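Local coordinates for PHD finger protein 3 (Homo sapiens, PDB 6IC9) that reads the phosphorylated C-terminal domain of RNA polymerase II through its SPOC domain and regulates neuronal gene expression, at residues I19-P22 / S23-K26; T92-F95 / A96-S100. All coordinates share one frame; numbering follows the deposited sequence.

Contact 1 (I19-P22 / S23-K26); sequences INMP and SVAK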
loop_
_atom_site.group_PDB
_atom_site.type_symbol
_atom_site.label_atom_id
_atom_site.label_comp_id
_atom_site.label_asym_id
_atom_site.label_seq_id
_atom_site.Cartn_x
_atom_site.Cartn_y
_atom_site.Cartn_z
ATOM N N ILE A 19 8.949 6.165 -2.004
ATOM C CA ILE A 19 8.501 5.064 -2.823
ATOM C C ILE A 19 9.286 5.104 -4.120
ATOM O O ILE A 19 9.388 6.155 -4.764
ATOM C CB ILE A 19 6.988 5.149 -3.080
ATOM C CG1 ILE A 19 6.253 4.915 -1.748
ATOM C CG2 ILE A 19 6.615 4.138 -4.154
ATOM C CD1 ILE A 19 4.673 4.999 -1.889
ATOM N N ASN A 20 9.810 3.966 -4.526
ATOM C CA ASN A 20 10.731 3.951 -5.657
ATOM C C ASN A 20 10.317 2.827 -6.585
ATOM O O ASN A 20 10.481 1.655 -6.240
ATOM C CB ASN A 20 12.186 3.778 -5.186
ATOM C CG ASN A 20 13.177 3.957 -6.329
ATOM O OD1 ASN A 20 12.764 4.005 -7.483
ATOM N ND2 ASN A 20 14.477 4.097 -6.007
ATOM N N MET A 21 9.769 3.173 -7.760
ATOM C CA MET A 21 9.471 2.171 -8.780
ATOM C C MET A 21 10.393 2.434 -9.955
ATOM O O MET A 21 10.163 3.377 -10.723
ATOM C CB MET A 21 8.002 2.210 -9.243
ATOM C CG MET A 21 7.686 1.042 -10.181
ATOM S SD MET A 21 5.970 0.885 -10.630
ATOM C CE MET A 21 5.930 -0.604 -11.627
ATOM N N PRO A 22 11.449 1.650 -10.118
ATOM C CA PRO A 22 12.439 1.926 -11.167
ATOM C C PRO A 22 11.810 2.035 -12.542
ATOM O O PRO A 22 10.969 1.209 -12.934
ATOM C CB PRO A 22 13.401 0.730 -11.064
ATOM C CG PRO A 22 13.345 0.359 -9.567
ATOM C CD PRO A 22 11.874 0.592 -9.181
ATOM N N SER A 23 12.199 3.097 -13.241
ATOM C CA SER A 23 11.740 3.507 -14.567
ATOM C C SER A 23 10.322 4.067 -14.548
ATOM O O SER A 23 9.730 4.268 -15.607
ATOM C CB SER A 23 11.828 2.368 -15.592
ATOM O OG SER A 23 10.698 1.507 -15.500
ATOM N N VAL A 24 9.749 4.333 -13.379
ATOM C CA VAL A 24 8.387 4.838 -13.372
ATOM C C VAL A 24 8.374 6.101 -12.540
ATOM O O VAL A 24 8.026 7.170 -13.040
ATOM C CB VAL A 24 7.385 3.782 -12.849
ATOM C CG1 VAL A 24 5.968 4.418 -12.730
ATOM C CG2 VAL A 24 7.315 2.552 -13.765
ATOM N N ALA A 25 8.750 6.015 -11.263
ATOM C CA ALA A 25 8.531 7.164 -10.395
ATOM C C ALA A 25 9.309 6.939 -9.114
ATOM O O ALA A 25 9.454 5.791 -8.673
ATOM C CB ALA A 25 7.025 7.332 -10.074
ATOM N N LYS A 26 9.816 8.021 -8.535
ATOM C CA LYS A 26 10.438 7.965 -7.215
ATOM C C LYS A 26 10.096 9.251 -6.488
ATOM O O LYS A 26 10.303 10.333 -7.039
ATOM C CB LYS A 26 11.967 7.763 -7.309
ATOM C CG LYS A 26 12.731 8.096 -6.071
ATOM C CD LYS A 26 14.255 7.905 -6.292
ATOM C CE LYS A 26 15.060 8.531 -5.136
ATOM N NZ LYS A 26 16.536 8.474 -5.473
#
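Met21 and Val24 meet at the tip of a beta hairpin in the SPOC domain, where strand 15-21 turns back into strand 25-35. The closing turn carries a classic beta bulge: Val24 and Ala25 both face Met21, whose carbonyl oxygen takes two N-H groups, Val24 N at 2.9 Å and Ala25 N at 3.0 Å. In return Met21 N gives a nearly straight bond to Ala25 O (2.8 Å, 164° at the hydrogen).

The buried, tightly packed side is apolar. The Met21 side chain runs out fully extended, with CG anti to the backbone N (chi1 -173°), and its sulfur crosses the Val24 isopropyl group at a slant, SD to CG2 being 3.8 Å. A long, unbranched thioether suits this place because it extends from the hairpin to helix 85-101, while Ala25, on the same face, is small enough to lie beneath that helix. Met21 and Pro22 also pack on a polar side chain of the bound peptide.

The other face is more polar and more open to solvent. There the Asn20 amide lies against the aliphatic chain of Lys26, ND2 to CD 3.8 Å, a van der Waals contact. With an alanine here the amide is gone, and the Lys26 methylenes would probably lose the group they lie against, leaving the lysine chain freer to turn. At the exposed turn, the positive phi of Ser23 (73°) lets the chain reverse within a few residues, and a small polar serine suits the spot: its hydroxyl donates to Pro22 O (2.6 Å) in the carbonyl plane, on a lone pair.

The chemistry thus divides the work: backbone bonds set the turn, the face of Met21 and Ala25 seats it on the helix, and the face of Asn20 and Lys26 meets solvent.

Contact 2 (T92-F95 / A96-S100); sequences TLLF and AYFSS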
loop_
_atom_site.group_PDB
_atom_site.type_symbol
_atom_site.label_atom_id
_atom_site.label_comp_id
_atom_site.label_asym_id
_atom_site.label_seq_id
_atom_site.Cartn_x
_atom_site.Cartn_y
_atom_site.Cartn_z
ATOM N N THR A 92 1.531 11.128 -8.879
ATOM C CA THR A 92 0.531 11.027 -9.943
ATOM C C THR A 92 0.943 10.050 -11.048
ATOM O O THR A 92 0.099 9.291 -11.548
ATOM C CB THR A 92 0.254 12.417 -10.494
ATOM O OG1 THR A 92 -0.312 13.195 -9.433
ATOM C CG2 THR A 92 -0.722 12.385 -11.674
ATOM N N LEU A 93 2.218 10.073 -11.478
ATOM C CA LEU A 93 2.659 9.089 -12.475
ATOM C C LEU A 93 2.467 7.667 -11.972
ATOM O O LEU A 93 2.035 6.782 -12.723
ATOM C CB LEU A 93 4.140 9.275 -12.815
ATOM C CG LEU A 93 4.443 10.471 -13.700
ATOM C CD1 LEU A 93 5.953 10.773 -13.648
ATOM C CD2 LEU A 93 3.991 10.133 -15.113
ATOM N N LEU A 94 2.818 7.428 -10.708
ATOM C CA LEU A 94 2.689 6.093 -10.153
ATOM C C LEU A 94 1.236 5.693 -9.988
ATOM O O LEU A 94 0.862 4.564 -10.340
ATOM C CB LEU A 94 3.417 6.018 -8.798
ATOM C CG LEU A 94 3.631 4.565 -8.301
ATOM C CD1 LEU A 94 4.408 3.755 -9.290
ATOM C CD2 LEU A 94 4.378 4.619 -6.958
ATOM N N PHE A 95 0.399 6.602 -9.474
ATOM C CA PHE A 95 -1.048 6.330 -9.449
ATOM C C PHE A 95 -1.565 5.939 -10.847
ATOM O O PHE A 95 -2.261 4.942 -11.005
ATOM C CB PHE A 95 -1.812 7.580 -8.981
ATOM C CG PHE A 95 -3.315 7.387 -9.049
ATOM C CD1 PHE A 95 -4.031 7.683 -10.179
ATOM C CD2 PHE A 95 -3.968 6.812 -7.985
ATOM C CE1 PHE A 95 -5.426 7.453 -10.238
ATOM C CE2 PHE A 95 -5.360 6.582 -8.041
ATOM C CZ PHE A 95 -6.066 6.907 -9.163
ATOM N N ALA A 96 -1.229 6.740 -11.863
ATOM C CA ALA A 96 -1.699 6.480 -13.224
ATOM C C ALA A 96 -1.157 5.160 -13.763
ATOM O O ALA A 96 -1.856 4.440 -14.509
ATOM C CB ALA A 96 -1.302 7.635 -14.162
ATOM N N TYR A 97 0.086 4.840 -13.426
ATOM C CA TYR A 97 0.680 3.585 -13.888
ATOM C C TYR A 97 -0.204 2.413 -13.505
ATOM O O TYR A 97 -0.545 1.561 -14.341
ATOM C CB TYR A 97 2.091 3.413 -13.274
ATOM C CG TYR A 97 2.684 2.080 -13.692
ATOM C CD1 TYR A 97 3.481 1.998 -14.803
ATOM C CD2 TYR A 97 2.380 0.890 -12.984
ATOM C CE1 TYR A 97 3.983 0.782 -15.230
ATOM C CE2 TYR A 97 2.848 -0.336 -13.414
ATOM C CZ TYR A 97 3.676 -0.373 -14.532
ATOM O OH TYR A 97 4.148 -1.599 -14.951
ATOM N N PHE A 98 -0.542 2.321 -12.217
ATOM C CA PHE A 98 -1.306 1.175 -11.741
ATOM C C PHE A 98 -2.789 1.327 -12.037
ATOM O O PHE A 98 -3.488 0.323 -12.290
ATOM C CB PHE A 98 -1.099 0.993 -10.219
ATOM C CG PHE A 98 0.239 0.438 -9.898
ATOM C CD1 PHE A 98 0.542 -0.857 -10.281
ATOM C CD2 PHE A 98 1.237 1.244 -9.348
ATOM C CE1 PHE A 98 1.810 -1.386 -10.066
ATOM C CE2 PHE A 98 2.515 0.710 -9.117
ATOM C CZ PHE A 98 2.796 -0.601 -9.502
ATOM N N SER A 99 -3.318 2.562 -11.970
ATOM C CA SER A 99 -4.749 2.733 -12.232
ATOM C C SER A 99 -5.091 2.326 -13.655
ATOM O O SER A 99 -6.083 1.624 -13.885
ATOM C CB SER A 99 -5.153 4.195 -12.011
ATOM O OG SER A 99 -6.553 4.306 -12.103
ATOM N N SER A 100 -4.266 2.747 -14.613
ATOM C CA SER A 100 -4.548 2.489 -16.029
ATOM C C SER A 100 -4.493 1.000 -16.345
ATOM O O SER A 100 -5.328 0.487 -17.100
ATOM C CB SER A 100 -3.551 3.269 -16.916
ATOM O OG SER A 100 -2.179 2.882 -16.719
#
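Leu94 and Phe98, one turn apart on the alpha-helix 85-101 of the SPOC domain, lie side by side and point the same way. The backbone bonds follow the i to i+4 pattern: Ala96 N to Thr92 O, Tyr97 N to Leu93 O, Phe98 N to Leu94 O and Ser99 N to Phe95 O, the longest being Phe98 N to Leu94 O at 3.2 Å.

Apolar contact comes next. Leu94 CD1 touches Phe98 CE2 at 3.6 Å, and both bulky side chains suit a buried face that also meets Leu119 and Pro121 of strand 114-122. Tyr97 CD2 lies 3.5 Å above the plane of the Phe98 ring, over its centre, while Phe98 CG sits at the edge of the Tyr97 ring. Tyr97 is amphipathic and more exposed, its hydroxyl hydrogen-bonded to Arg54.

A CH-pi contact forms on another side of the helix, where Ser99 CB sits over one face of the Phe95 ring, 4.2 Å from its centroid and 28° off the normal. A chi1 of 175° sets the ring on the side of the following turn.

Polar side chains suit the exposed surface: Ser100 folds back onto the preceding turn, its OG donating to Ala96 O at 2.7 Å, an oxygen that also accepts Ser100 N.

Contact 1 comes first along the chain and contact 2 well after it, yet their centres are only 11 Å apart and all four segments belong to the SPOC domain. Contact 1 closes the hairpin of strands 15-21 and 25-35, part of the domain's mixed sheet; contact 2 lies within helix 85-101, which packs against that hairpin. The two touch directly: Met21 SD reaches Leu94 CD1 at 3.5 Å, and Ile19 CG2 meets Leu94 CD2 at 3.6 Å. Hairpin tip and helix thus share one apolar interface. Residues of both contacts contribute to the surface on which the phosphopeptide rests, so this joint is part of the binding site.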